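Local coordinates for ftsY (Mycoplasma mycoides, PDB 1ZU4), which serves as the bacterial receptor for the signal recognition particle, modelled here as its NG domain, a helical bundle joined to a P-loop GTPase-type domain, at residues K215-I220 against S226-V231. Numbering follows the deposited sequence.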
ATOM      1  N   LYS A 215      21.574  -5.403  10.628  1.00 18.08           N
ATOM      2  CA  LYS A 215      22.023  -4.617  11.798  1.00 18.78           C
ATOM      3  C   LYS A 215      20.853  -4.021  12.563  1.00 18.57           C
ATOM      4  O   LYS A 215      20.787  -4.113  13.796  1.00 19.27           O
ATOM      5  CB  LYS A 215      22.971  -3.486  11.409  1.00 18.90           C
ATOM      6  CG  LYS A 215      24.352  -3.895  11.211  1.00 17.43           C
ATOM      7  CD  LYS A 215      25.274  -2.691  11.153  1.00 20.43           C
ATOM      8  CE  LYS A 215      25.648  -2.344   9.728  1.00 25.81           C
ATOM      9  NZ  LYS A 215      27.006  -1.688   9.679  1.00 29.06           N
ATOM     10  N   MET A 216      19.910  -3.439  11.837  1.00 18.83           N
ATOM     11  CA  MET A 216      18.740  -2.801  12.491  1.00 18.42           C
ATOM     12  C   MET A 216      17.916  -3.832  13.272  1.00 16.91           C
ATOM     13  O   MET A 216      17.535  -3.612  14.423  1.00 18.71           O
ATOM     14  CB  MET A 216      17.884  -2.103  11.438  1.00 16.36           C
ATOM     15  CG  MET A 216      18.513  -0.802  10.991  1.00 19.81           C
ATOM     16  SD  MET A 216      17.551  -0.094   9.671  1.00 20.14           S
ATOM     17  CE  MET A 216      18.560   1.232   9.165  1.00 18.77           C
ATOM     18  N   ASN A 217      17.584  -4.923  12.602  1.00 17.24           N
ATOM     19  CA  ASN A 217      16.903  -6.051  13.172  1.00 17.59           C
ATOM     20  C   ASN A 217      17.551  -6.524  14.472  1.00 17.60           C
ATOM     21  O   ASN A 217      16.869  -6.746  15.480  1.00 18.18           O
ATOM     22  CB  ASN A 217      16.960  -7.176  12.161  1.00 17.17           C
ATOM     23  CG  ASN A 217      15.931  -7.036  11.067  1.00 20.23           C
ATOM     24  OD1 ASN A 217      14.981  -6.232  11.162  1.00 19.94           O
ATOM     25  ND2 ASN A 217      16.094  -7.850  10.004  1.00 24.36           N
ATOM     26  N   LYS A 218      18.868  -6.673  14.441  1.00 17.43           N
ATOM     27  CA  LYS A 218      19.622  -7.106  15.613  1.00 18.81           C
ATOM     28  C   LYS A 218      19.498  -6.106  16.763  1.00 18.93           C
ATOM     29  O   LYS A 218      19.310  -6.484  17.907  1.00 18.78           O
ATOM     30  CB  LYS A 218      21.087  -7.372  15.225  1.00 20.18           C
ATOM     31  CG  LYS A 218      21.315  -8.708  14.397  1.00 21.29           C
ATOM     32  CD  LYS A 218      20.569  -9.880  15.127  1.00 27.02           C
ATOM     33  CE  LYS A 218      21.330 -11.209  15.087  1.00 31.78           C
ATOM     34  NZ  LYS A 218      20.857 -12.149  16.169  1.00 35.34           N
ATOM     35  N   ILE A 219      19.537  -4.820  16.445  1.00 18.47           N
ATOM     36  CA  ILE A 219      19.365  -3.805  17.484  1.00 18.33           C
ATOM     37  C   ILE A 219      17.966  -3.870  18.121  1.00 18.34           C
ATOM     38  O   ILE A 219      17.821  -3.770  19.366  1.00 18.18           O
ATOM     39  CB  ILE A 219      19.598  -2.360  16.913  1.00 16.93           C
ATOM     40  CG1 ILE A 219      21.101  -2.110  16.814  1.00 16.28           C
ATOM     41  CG2 ILE A 219      19.050  -1.314  17.900  1.00 17.67           C
ATOM     42  CD1 ILE A 219      21.499  -1.057  15.872  1.00 15.40           C
ATOM     43  N   ILE A 220      16.943  -3.994  17.268  1.00 18.85           N
ATOM     44  CA  ILE A 220      15.560  -3.873  17.746  1.00 18.65           C
ATOM     45  C   ILE A 220      15.064  -5.155  18.439  1.00 19.79           C
ATOM     46  O   ILE A 220      14.355  -5.076  19.451  1.00 20.36           O
ATOM     47  CB  ILE A 220      14.557  -3.309  16.678  1.00 18.79           C
ATOM     48  CG1 ILE A 220      14.237  -4.346  15.592  1.00 18.50           C
ATOM     49  CG2 ILE A 220      15.080  -1.986  16.059  1.00 15.77           C
ATOM     50  CD1 ILE A 220      13.568  -3.761  14.354  1.00 19.58           C
ATOM     51  N   SER A 226       9.817 -10.068  18.491  1.00 25.17           N
ATOM     52  CA  SER A 226       9.046 -10.239  17.254  1.00 24.14           C
ATOM     53  C   SER A 226       9.147  -9.014  16.292  1.00 22.78           C
ATOM     54  O   SER A 226       8.540  -8.998  15.203  1.00 22.51           O
ATOM     55  CB  SER A 226       7.575 -10.546  17.618  1.00 24.94           C
ATOM     56  OG  SER A 226       7.053  -9.571  18.539  1.00 27.44           O
ATOM     57  N   ALA A 227       9.933  -8.005  16.668  1.00 21.23           N
ATOM     58  CA  ALA A 227      10.161  -6.847  15.757  1.00 19.31           C
ATOM     59  C   ALA A 227      11.113  -7.218  14.589  1.00 18.57           C
ATOM     60  O   ALA A 227      11.863  -8.201  14.681  1.00 17.09           O
ATOM     61  CB  ALA A 227      10.682  -5.664  16.534  1.00 19.14           C
ATOM     62  N   PRO A 228      11.009  -6.520  13.428  1.00 18.47           N
ATOM     63  CA  PRO A 228      10.004  -5.500  13.066  1.00 17.75           C
ATOM     64  C   PRO A 228       8.646  -6.184  12.966  1.00 16.59           C
ATOM     65  O   PRO A 228       8.513  -7.294  12.397  1.00 17.87           O
ATOM     66  CB  PRO A 228      10.470  -4.972  11.686  1.00 17.13           C
ATOM     67  CG  PRO A 228      11.362  -6.095  11.132  1.00 19.04           C
ATOM     68  CD  PRO A 228      11.951  -6.823  12.318  1.00 18.07           C
ATOM     69  N   HIS A 229       7.659  -5.557  13.562  1.00 15.56           N
ATOM     70  CA  HIS A 229       6.275  -6.046  13.513  1.00 15.45           C
ATOM     71  C   HIS A 229       5.617  -5.906  12.136  1.00 15.04           C
ATOM     72  O   HIS A 229       4.768  -6.733  11.758  1.00 13.69           O
ATOM     73  CB  HIS A 229       5.468  -5.308  14.584  1.00 13.94           C
ATOM     74  CG  HIS A 229       6.066  -5.413  15.963  1.00 14.30           C
ATOM     75  ND1 HIS A 229       6.247  -6.613  16.609  1.00 18.69           N
ATOM     76  CD2 HIS A 229       6.556  -4.470  16.800  1.00 11.95           C
ATOM     77  CE1 HIS A 229       6.806  -6.404  17.790  1.00 12.59           C
ATOM     78  NE2 HIS A 229       6.966  -5.115  17.944  1.00 12.60           N
ATOM     79  N   GLU A 230       6.052  -4.892  11.388  1.00 15.29           N
ATOM     80  CA  GLU A 230       5.746  -4.763   9.968  1.00 16.13           C
ATOM     81  C   GLU A 230       6.966  -4.223   9.233  1.00 16.26           C
ATOM     82  O   GLU A 230       7.745  -3.441   9.787  1.00 13.96           O
ATOM     83  CB  GLU A 230       4.553  -3.779   9.759  1.00 18.95           C
ATOM     84  CG  GLU A 230       3.204  -4.246  10.453  1.00 18.23           C
ATOM     85  CD  GLU A 230       2.520  -5.377   9.730  1.00 19.15           C
ATOM     86  OE1 GLU A 230       2.851  -5.682   8.550  1.00 17.30           O
ATOM     87  OE2 GLU A 230       1.599  -5.963  10.354  1.00 19.95           O
ATOM     88  N   VAL A 231       7.078  -4.616   7.967  1.00 14.43           N
ATOM     89  CA  VAL A 231       8.065  -4.113   7.024  1.00 13.55           C
ATOM     90  C   VAL A 231       7.222  -3.720   5.811  1.00 14.32           C
ATOM     91  O   VAL A 231       6.711  -4.578   5.075  1.00 13.77           O
ATOM     92  CB  VAL A 231       9.150  -5.230   6.670  1.00 14.30           C
ATOM     93  CG1 VAL A 231      10.188  -4.707   5.670  1.00 12.86           C
ATOM     94  CG2 VAL A 231       9.868  -5.719   7.924  1.00 12.47           C
TER
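Ile-220 lays its CG1-CD1 arm over the bend formed by Ala-227 and Pro-228. CG1 sits 3.9 Å from CB of Ala-227, and CD1 at the end of the arm reaches the N-CD side of the proline ring, 3.9 Å from N and 4.0 Å from CD of Pro-228. CG1 is tucked between its own backbone N and carbonyl carbon (chi1 73°), while CG2 takes the place beside N, anti to the carbonyl carbon; the extended second torsion (chi2 -165°) then carries CD1 on to the proline. Arm and proline ring meet at about a right angle.

One turn back along the helix, Asn-217 works on the same ring. Its CB starts off at a slant to the loop, but the amide swings in and brings OD1 to 3.3 Å from CD and 3.6 Å from CG of Pro-228, a van der Waals contact of oxygen with ring carbons. The peptide before Pro-228 is cis, and in this bend both CB of Ala-227 and CD of Pro-228 meet side chains of the helix.

Ile-220 also touches Val-180 and Ile-184 of helix 176-189 and Ile-107 of strand 106-111. The bend itself is tied back by Gln-221, whose NE2 bonds to O of Ala-227. Just beyond it, His-229 and Glu-230 pair with strand 106-111 as the chain enters the central sheet. This is the return from helix 206-221, in the crossover from strand 194-198 to parallel strand 230-236 of the P-loop NTPase fold, here in its SRP54-family form.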